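Local coordinates for ABC transporter substrate binding protein (Ribose) (Agrobacterium vitis, PDB 5DKV), which binds a sugar, alpha-D-tagatopyranose in this crystal, and probably serves as the solute-binding component of a bacterial ABC transporter for carbohydrates, at residues A271-P276 with T305-S310; R151-A156 with K249-D254. All blocks are in the same frame, centred on the assembly; numbering follows the deposited sequence.

Contact 1: residues A271-P276 with T305-S310; sequences AIAQHP and TVINKS. With T6T (alpha-D-tagatopyranose), chain E.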
ATOM      1  N   ALA A 271      -2.840  13.018   5.473  1.00  8.82           N
ATOM      2  CA  ALA A 271      -2.273  11.959   4.657  1.00 13.22           C
ATOM      3  C   ALA A 271      -1.793  10.869   5.587  1.00 13.31           C
ATOM      4  O   ALA A 271      -1.060  11.132   6.534  1.00 12.69           O
ATOM      5  CB  ALA A 271      -1.137  12.484   3.787  1.00 11.29           C
ATOM      6  N   ILE A 272      -2.236   9.643   5.336  1.00  9.21           N
ATOM      7  CA  ILE A 272      -1.819   8.493   6.132  1.00  9.73           C
ATOM      8  C   ILE A 272      -0.638   7.788   5.433  1.00 10.41           C
ATOM      9  O   ILE A 272      -0.826   6.988   4.530  1.00 11.44           O
ATOM     10  CB  ILE A 272      -2.979   7.487   6.366  1.00 11.93           C
ATOM     11  CG1 ILE A 272      -4.280   8.180   6.813  1.00 19.20           C
ATOM     12  CG2 ILE A 272      -2.536   6.426   7.379  1.00 11.29           C
ATOM     13  CD1 ILE A 272      -4.123   9.086   7.984  1.00 22.40           C
ATOM     14  N   ALA A 273       0.586   8.148   5.823  1.00 11.84           N
ATOM     15  CA  ALA A 273       1.811   7.571   5.251  1.00  8.80           C
ATOM     16  C   ALA A 273       2.018   6.153   5.768  1.00  6.83           C
ATOM     17  O   ALA A 273       2.031   5.914   6.961  1.00  9.15           O
ATOM     18  CB  ALA A 273       3.045   8.449   5.582  1.00  8.14           C
ATOM     19  N   GLN A 274       2.167   5.190   4.873  1.00  8.51           N
ATOM     20  CA  GLN A 274       2.749   3.933   5.256  1.00  7.33           C
ATOM     21  C   GLN A 274       4.243   4.146   5.406  1.00  8.36           C
ATOM     22  O   GLN A 274       4.741   5.256   5.220  1.00 10.42           O
ATOM     23  CB  GLN A 274       2.454   2.865   4.211  1.00  7.06           C
ATOM     24  CG  GLN A 274       0.955   2.648   3.950  1.00  6.60           C
ATOM     25  CD  GLN A 274       0.718   1.501   3.010  1.00  8.49           C
ATOM     26  OE1 GLN A 274       0.751   0.365   3.431  1.00  8.28           O
ATOM     27  NE2 GLN A 274       0.488   1.795   1.729  1.00  8.01           N
ATOM     28  N   HIS A 275       4.936   3.058   5.712  1.00  9.06           N
ATOM     29  CA  HIS A 275       6.404   3.025   5.830  1.00  6.86           C
ATOM     30  C   HIS A 275       6.987   2.058   4.810  1.00  7.02           C
ATOM     31  O   HIS A 275       7.512   1.020   5.173  1.00  8.12           O
ATOM     32  CB  HIS A 275       6.803   2.607   7.233  1.00  7.48           C
ATOM     33  CG  HIS A 275       6.470   3.621   8.289  1.00  8.26           C
ATOM     34  ND1 HIS A 275       6.839   3.459   9.607  1.00 12.22           N
ATOM     35  CD2 HIS A 275       5.795   4.794   8.232  1.00  9.79           C
ATOM     36  CE1 HIS A 275       6.413   4.485  10.317  1.00 13.31           C
ATOM     37  NE2 HIS A 275       5.775   5.312   9.510  1.00 14.21           N
ATOM     38  N   PRO A 276       6.866   2.376   3.519  1.00  6.69           N
ATOM     39  CA  PRO A 276       7.351   1.412   2.514  1.00  6.63           C
ATOM     40  C   PRO A 276       8.829   1.074   2.628  1.00  6.83           C
ATOM     41  O   PRO A 276       9.201  -0.060   2.322  1.00  6.80           O
ATOM     42  CB  PRO A 276       7.075   2.115   1.181  1.00  6.96           C
ATOM     43  CG  PRO A 276       6.750   3.533   1.527  1.00  7.94           C
ATOM     44  CD  PRO A 276       6.151   3.498   2.906  1.00  9.37           C
ATOM     45  N   THR A 305       2.504   6.957   9.709  1.00 10.43           N
ATOM     46  CA  THR A 305       2.780   8.322  10.123  1.00 11.78           C
ATOM     47  C   THR A 305       1.641   9.181   9.596  1.00 12.26           C
ATOM     48  O   THR A 305       1.451   9.275   8.384  1.00 12.68           O
ATOM     49  CB  THR A 305       4.127   8.819   9.583  1.00 15.87           C
ATOM     50  OG1 THR A 305       5.192   8.018  10.115  1.00 15.42           O
ATOM     51  CG2 THR A 305       4.379  10.276   9.962  1.00 18.79           C
ATOM     52  N   VAL A 306       0.886   9.790  10.506  1.00 13.18           N
ATOM     53  CA  VAL A 306      -0.222  10.671  10.122  1.00 13.20           C
ATOM     54  C   VAL A 306       0.323  12.087   9.927  1.00 17.08           C
ATOM     55  O   VAL A 306       0.880  12.679  10.843  1.00 20.17           O
ATOM     56  CB  VAL A 306      -1.333  10.639  11.164  1.00 17.46           C
ATOM     57  CG1 VAL A 306      -2.514  11.510  10.717  1.00 19.76           C
ATOM     58  CG2 VAL A 306      -1.801   9.174  11.383  1.00 21.51           C
ATOM     59  N   ILE A 307       0.193  12.592   8.701  1.00 11.04           N
ATOM     60  CA  ILE A 307       0.746  13.876   8.305  1.00 11.78           C
ATOM     61  C   ILE A 307      -0.391  14.881   8.162  1.00 14.22           C
ATOM     62  O   ILE A 307      -1.416  14.605   7.523  1.00 12.85           O
ATOM     63  CB  ILE A 307       1.559  13.781   6.967  1.00 14.26           C
ATOM     64  CG1 ILE A 307       2.581  12.647   7.044  1.00 13.62           C
ATOM     65  CG2 ILE A 307       2.271  15.125   6.678  1.00 11.87           C
ATOM     66  CD1 ILE A 307       3.385  12.431   5.746  1.00 16.71           C
ATOM     67  N   ASN A 308      -0.230  16.038   8.796  1.00 16.17           N
ATOM     68  CA  ASN A 308      -1.212  17.107   8.699  1.00 14.00           C
ATOM     69  C   ASN A 308      -0.529  18.414   8.296  1.00 15.57           C
ATOM     70  O   ASN A 308       0.679  18.441   8.084  1.00 14.46           O
ATOM     71  CB  ASN A 308      -1.951  17.274  10.036  1.00 17.34           C
ATOM     72  CG  ASN A 308      -1.008  17.583  11.193  1.00 16.53           C
ATOM     73  OD1 ASN A 308      -0.292  18.574  11.160  1.00 18.67           O
ATOM     74  ND2 ASN A 308      -1.037  16.761  12.229  1.00 18.80           N
ATOM     75  N   LYS A 309      -1.298  19.493   8.211  1.00 14.23           N
ATOM     76  CA  LYS A 309      -0.802  20.797   7.798  1.00 17.05           C
ATOM     77  C   LYS A 309       0.343  21.307   8.667  1.00 15.29           C
ATOM     78  O   LYS A 309       1.232  21.994   8.185  1.00 18.31           O
ATOM     79  CB  LYS A 309      -1.955  21.815   7.843  1.00 26.85           C
ATOM     80  CG  LYS A 309      -1.739  23.091   7.081  1.00 35.74           C
ATOM     81  CD  LYS A 309      -2.928  24.037   7.317  1.00 30.21           C
ATOM     82  CE  LYS A 309      -3.042  25.132   6.260  1.00 45.54           C
ATOM     83  NZ  LYS A 309      -1.754  25.839   5.976  1.00 49.99           N
ATOM     84  N   SER A 310       0.306  20.961   9.951  1.00 17.92           N
ATOM     85  CA  SER A 310       1.259  21.493  10.909  1.00 21.92           C
ATOM     86  C   SER A 310       2.525  20.685  10.956  1.00 19.43           C
ATOM     87  O   SER A 310       3.610  21.255  10.943  1.00 22.40           O
ATOM     88  CB  SER A 310       0.655  21.540  12.308  1.00 19.46           C
ATOM     89  OG  SER A 310      -0.403  22.463  12.319  1.00 28.09           O
TER
HETATM   90  O3  T6T E 401      -1.296   1.913  -1.234  1.00  7.37           O
HETATM   91  C3  T6T E 401      -0.160   1.317  -1.845  1.00  5.80           C
HETATM   92  C4  T6T E 401      -0.168  -0.124  -1.567  1.00  6.86           C
HETATM   93  O4  T6T E 401      -0.073  -0.337  -0.111  1.00  8.07           O
HETATM   94  C5  T6T E 401      -1.378  -0.747  -2.111  1.00  7.27           C
HETATM   95  O5  T6T E 401      -1.352  -2.177  -1.957  1.00  9.02           O
HETATM   96  C6  T6T E 401      -1.505  -0.527  -3.609  1.00  7.69           C
HETATM   97  O6  T6T E 401      -1.452   0.903  -3.889  1.00  9.00           O
HETATM   98  C2  T6T E 401      -0.241   1.512  -3.371  1.00  6.42           C
HETATM   99  O2  T6T E 401       0.911   0.930  -3.932  1.00  9.14           O
HETATM  100  C1  T6T E 401      -0.385   2.915  -3.811  1.00  9.55           C
HETATM  101  O1  T6T E 401       0.687   3.706  -3.408  1.00  8.79           O

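Contact 2: residues R151-A156 with K249-D254; sequences RSLALA and KVVAFD. With T6T (alpha-D-tagatopyranose), chain E.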
ATOM      1  N   ARG A 151     -11.368   7.707  11.674  1.00 13.42           N
ATOM      2  CA  ARG A 151     -11.330   8.597  12.824  1.00 13.83           C
ATOM      3  C   ARG A 151     -10.844   9.985  12.422  1.00 12.63           C
ATOM      4  O   ARG A 151     -11.372  10.996  12.911  1.00 12.52           O
ATOM      5  CB  ARG A 151     -10.453   8.004  13.943  1.00 15.58           C
ATOM      6  CG  ARG A 151     -11.094   6.797  14.632  1.00 15.79           C
ATOM      7  CD  ARG A 151     -10.365   6.394  15.909  1.00 20.01           C
ATOM      8  NE  ARG A 151      -9.046   5.807  15.677  1.00 19.39           N
ATOM      9  CZ  ARG A 151      -8.806   4.498  15.528  1.00 23.33           C
ATOM     10  NH1 ARG A 151      -9.797   3.617  15.575  1.00 26.32           N
ATOM     11  NH2 ARG A 151      -7.565   4.062  15.338  1.00 23.01           N
ATOM     12  N   SER A 152      -9.864  10.035  11.519  1.00 11.61           N
ATOM     13  CA  SER A 152      -9.340  11.303  11.010  1.00 10.98           C
ATOM     14  C   SER A 152     -10.407  12.066  10.220  1.00 11.68           C
ATOM     15  O   SER A 152     -10.593  13.266  10.414  1.00 14.61           O
ATOM     16  CB  SER A 152      -8.108  11.073  10.133  1.00 12.30           C
ATOM     17  OG  SER A 152      -7.065  10.439  10.869  1.00 17.41           O
ATOM     18  N   LEU A 153     -11.099  11.367   9.328  1.00 10.73           N
ATOM     19  CA  LEU A 153     -12.147  11.995   8.530  1.00 11.29           C
ATOM     20  C   LEU A 153     -13.307  12.404   9.406  1.00 13.74           C
ATOM     21  O   LEU A 153     -13.891  13.464   9.193  1.00 13.37           O
ATOM     22  CB  LEU A 153     -12.623  11.066   7.403  1.00 11.58           C
ATOM     23  CG  LEU A 153     -13.577  11.678   6.375  1.00 10.40           C
ATOM     24  CD1 LEU A 153     -12.927  12.848   5.664  1.00 17.09           C
ATOM     25  CD2 LEU A 153     -14.033  10.628   5.369  1.00 12.14           C
ATOM     26  N   ALA A 154     -13.656  11.587  10.399  1.00 13.79           N
ATOM     27  CA  ALA A 154     -14.758  11.952  11.277  1.00 16.06           C
ATOM     28  C   ALA A 154     -14.426  13.250  12.000  1.00 15.30           C
ATOM     29  O   ALA A 154     -15.292  14.099  12.218  1.00 15.00           O
ATOM     30  CB  ALA A 154     -15.047  10.828  12.284  1.00 15.63           C
ATOM     31  N   LEU A 155     -13.164  13.391  12.390  1.00 14.49           N
ATOM     32  CA  LEU A 155     -12.716  14.619  13.058  1.00 19.22           C
ATOM     33  C   LEU A 155     -12.848  15.812  12.117  1.00 13.65           C
ATOM     34  O   LEU A 155     -13.343  16.890  12.492  1.00 16.90           O
ATOM     35  CB  LEU A 155     -11.263  14.471  13.527  1.00 19.25           C
ATOM     36  CG  LEU A 155     -10.639  15.648  14.263  1.00 28.43           C
ATOM     37  CD1 LEU A 155     -11.310  15.819  15.609  1.00 34.92           C
ATOM     38  CD2 LEU A 155      -9.138  15.410  14.425  1.00 28.13           C
ATOM     39  N   ALA A 156     -12.417  15.611  10.882  1.00 13.17           N
ATOM     40  CA  ALA A 156     -12.379  16.686   9.904  1.00 16.77           C
ATOM     41  C   ALA A 156     -13.781  17.216   9.584  1.00 16.87           C
ATOM     42  O   ALA A 156     -13.942  18.420   9.367  1.00 14.93           O
ATOM     43  CB  ALA A 156     -11.695  16.212   8.640  1.00 17.51           C
ATOM     44  N   LYS A 249     -13.942  17.525   2.795  1.00 10.48           N
ATOM     45  CA  LYS A 249     -12.717  17.177   3.508  1.00 11.56           C
ATOM     46  C   LYS A 249     -12.154  15.931   2.853  1.00 12.32           C
ATOM     47  O   LYS A 249     -12.903  15.042   2.439  1.00 14.27           O
ATOM     48  CB  LYS A 249     -12.979  16.929   4.995  1.00  9.76           C
ATOM     49  CG  LYS A 249     -13.645  18.103   5.732  1.00 13.14           C
ATOM     50  CD  LYS A 249     -12.825  19.373   5.640  1.00 13.37           C
ATOM     51  CE  LYS A 249     -13.429  20.497   6.515  1.00 18.86           C
ATOM     52  NZ  LYS A 249     -12.647  21.761   6.407  1.00 19.69           N
ATOM     53  N   VAL A 250     -10.831  15.852   2.777  1.00  8.57           N
ATOM     54  CA  VAL A 250     -10.180  14.697   2.180  1.00  9.71           C
ATOM     55  C   VAL A 250      -9.172  14.094   3.128  1.00 11.32           C
ATOM     56  O   VAL A 250      -8.337  14.800   3.711  1.00 12.67           O
ATOM     57  CB  VAL A 250      -9.468  15.069   0.863  1.00 12.24           C
ATOM     58  CG1 VAL A 250      -8.745  13.839   0.247  1.00 11.12           C
ATOM     59  CG2 VAL A 250     -10.450  15.686  -0.128  1.00 15.05           C
ATOM     60  N   VAL A 251      -9.275  12.775   3.298  1.00  9.06           N
ATOM     61  CA  VAL A 251      -8.252  11.994   3.962  1.00  9.50           C
ATOM     62  C   VAL A 251      -7.713  11.065   2.900  1.00 10.07           C
ATOM     63  O   VAL A 251      -8.450  10.323   2.269  1.00 10.54           O
ATOM     64  CB  VAL A 251      -8.777  11.194   5.192  1.00  8.09           C
ATOM     65  CG1 VAL A 251      -7.711  10.258   5.739  1.00 10.39           C
ATOM     66  CG2 VAL A 251      -9.222  12.150   6.267  1.00 10.30           C
ATOM     67  N   ALA A 252      -6.403  11.143   2.703  1.00  9.12           N
ATOM     68  CA  ALA A 252      -5.738  10.415   1.650  1.00  9.36           C
ATOM     69  C   ALA A 252      -4.749   9.444   2.229  1.00 12.24           C
ATOM     70  O   ALA A 252      -3.902   9.817   3.033  1.00  9.42           O
ATOM     71  CB  ALA A 252      -5.030  11.370   0.719  1.00 10.75           C
ATOM     72  N   PHE A 253      -4.850   8.195   1.802  1.00  9.26           N
ATOM     73  CA  PHE A 253      -3.853   7.197   2.138  1.00  8.83           C
ATOM     74  C   PHE A 253      -2.625   7.402   1.281  1.00  8.18           C
ATOM     75  O   PHE A 253      -2.733   7.829   0.139  1.00  9.98           O
ATOM     76  CB  PHE A 253      -4.402   5.784   1.920  1.00 10.15           C
ATOM     77  CG  PHE A 253      -4.018   4.804   3.003  1.00  8.36           C
ATOM     78  CD1 PHE A 253      -4.689   4.780   4.202  1.00  9.66           C
ATOM     79  CD2 PHE A 253      -2.985   3.885   2.800  1.00  7.30           C
ATOM     80  CE1 PHE A 253      -4.350   3.900   5.191  1.00  9.71           C
ATOM     81  CE2 PHE A 253      -2.647   2.979   3.799  1.00  8.86           C
ATOM     82  CZ  PHE A 253      -3.328   2.985   4.986  1.00  9.82           C
ATOM     83  N   ASP A 254      -1.466   7.079   1.851  1.00  6.95           N
ATOM     84  CA  ASP A 254      -0.146   7.234   1.232  1.00  9.56           C
ATOM     85  C   ASP A 254       0.278   8.699   1.207  1.00 12.30           C
ATOM     86  O   ASP A 254      -0.497   9.592   1.569  1.00 11.35           O
ATOM     87  CB  ASP A 254      -0.088   6.585  -0.162  1.00  8.04           C
ATOM     88  CG  ASP A 254      -0.235   5.068  -0.086  1.00 10.69           C
ATOM     89  OD1 ASP A 254      -1.150   4.502  -0.743  1.00  7.98           O
ATOM     90  OD2 ASP A 254       0.572   4.449   0.663  1.00  9.86           O
TER
HETATM   91  O3  T6T E 401      -1.296   1.913  -1.234  1.00  7.37           O
HETATM   92  C3  T6T E 401      -0.160   1.317  -1.845  1.00  5.80           C
HETATM   93  C4  T6T E 401      -0.168  -0.124  -1.567  1.00  6.86           C
HETATM   94  O4  T6T E 401      -0.073  -0.337  -0.111  1.00  8.07           O
HETATM   95  C5  T6T E 401      -1.378  -0.747  -2.111  1.00  7.27           C
HETATM   96  O5  T6T E 401      -1.352  -2.177  -1.957  1.00  9.02           O
HETATM   97  C6  T6T E 401      -1.505  -0.527  -3.609  1.00  7.69           C
HETATM   98  O6  T6T E 401      -1.452   0.903  -3.889  1.00  9.00           O
HETATM   99  C2  T6T E 401      -0.241   1.512  -3.371  1.00  6.42           C
HETATM  100  O2  T6T E 401       0.911   0.930  -3.932  1.00  9.14           O
HETATM  101  C1  T6T E 401      -0.385   2.915  -3.811  1.00  9.55           C
HETATM  102  O1  T6T E 401       0.687   3.706  -3.408  1.00  8.79           O

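Contact 1: residues A271-P276 with T305-S310
His275 and Thr305 meet edge-on: the hydroxyl OG1 of Thr305 sits at the edge of the imidazole, near its plane, 2.8 Å from NE2, and the two side chains cross at about a right angle. Either partner could donate in this hydrogen bond. On the other ring nitrogen, ND1 is hydrogen-bonded to Glu278, so the histidine is held through both nitrogens and its rotation is fixed; Phe320 stacks on the ring.

Behind this pair the backbones run antiparallel. Ala271 with Ile307 and Ala273 with Thr305 are hydrogen-bonded pairs, each closed by two N-H to O=C bonds, and Ile272 with Val306 is the non-hydrogen-bonded pair between them. The Ala273 N to Thr305 O bond, at 2.9 Å, is the most bent of the four (145°).

This ladder is the antiparallel join in the mixed sheet of this periplasmic binding protein fold, where 299-307, parallel to 137-140 on its far side, meets 270-273. On one face Ile272 and Val306 lie side by side, pointing the same way. The valine's CG1 stands anti to its backbone N (chi1 -177°), and the tip CD1 of Ile272 touches both branches, 4.0 Å from CG1. Ile148 of helix 142-156 packs against both residues. The opposite face carries Ile307, whose side chain, extended at chi2, brings CD1 to Ala273 CB at 4.0 Å.

Next along the chain, Gln274 points away from 305-310, and its amide reaches the sugar: NE2 donates an almost straight bond (176°) to O4 of the tagatose, 2.9 Å away, while OE1 is hydrogen-bonded to Ser140.

Contact 2: residues R151-A156 with K249-D254
With chi1 at -172°, Leu153 carries CG anti to its backbone N, and a chi2 near 60° brings CD1 within 3.8 Å of Val251 CG2. That same valine methyl meets the leucine lower down as well, at CB, 3.7 Å away. CG2 is thus laid against the helix backbone around Leu153 N, with Ser152 CB at its margin. The hydroxyl of Ser152 turns back to the carbonyl of Ile148 in its own helix.

Farther along, Ala156 CB faces Lys249 CB at 3.9 Å. The lysine bends at chi2, which carries its aliphatic chain past the alanine's carbonyl, CE lying 3.6 Å from Ala156 O; its ammonium continues to the carbonyl of Gly246. Leu153 CD1 also touches Lys249 CB, bridging the two patches.

At the far end of the strand, Asp254 OD1 accepts a 2.6 Å hydrogen bond from the sugar's O3. Helix and strand segments run nearly antiparallel, their axes 8.4 Å apart, an apolar helix-on-sheet layer of the alpha/beta sandwich typical of periplasmic binding proteins, whose strand ends line the sugar pocket.

How the contacts relate
Contacts 1 and 2 are neighbours in one sheet, their centres about 11 Å apart, because strands 270-273 and 249-253 lie side by side. Two probable backbone hydrogen bonds sew them together: Ile272 N to Ala252 O and Ile272 O to Asp254 N, each 2.8 Å long. Ile272 thus sits between Val306 of contact 1 and the strand of contact 2. Gln274 CG packs on Phe253 CE2 at 3.6 Å. Each strand leads at its C-terminal end into a side chain that binds the sugar, and these two are themselves linked, Gln274 NE2 being hydrogen-bonded to Asp254 OD2, which also meets Tyr322. That link probably helps to position both side chains on adjacent hydroxyls of the tagatose.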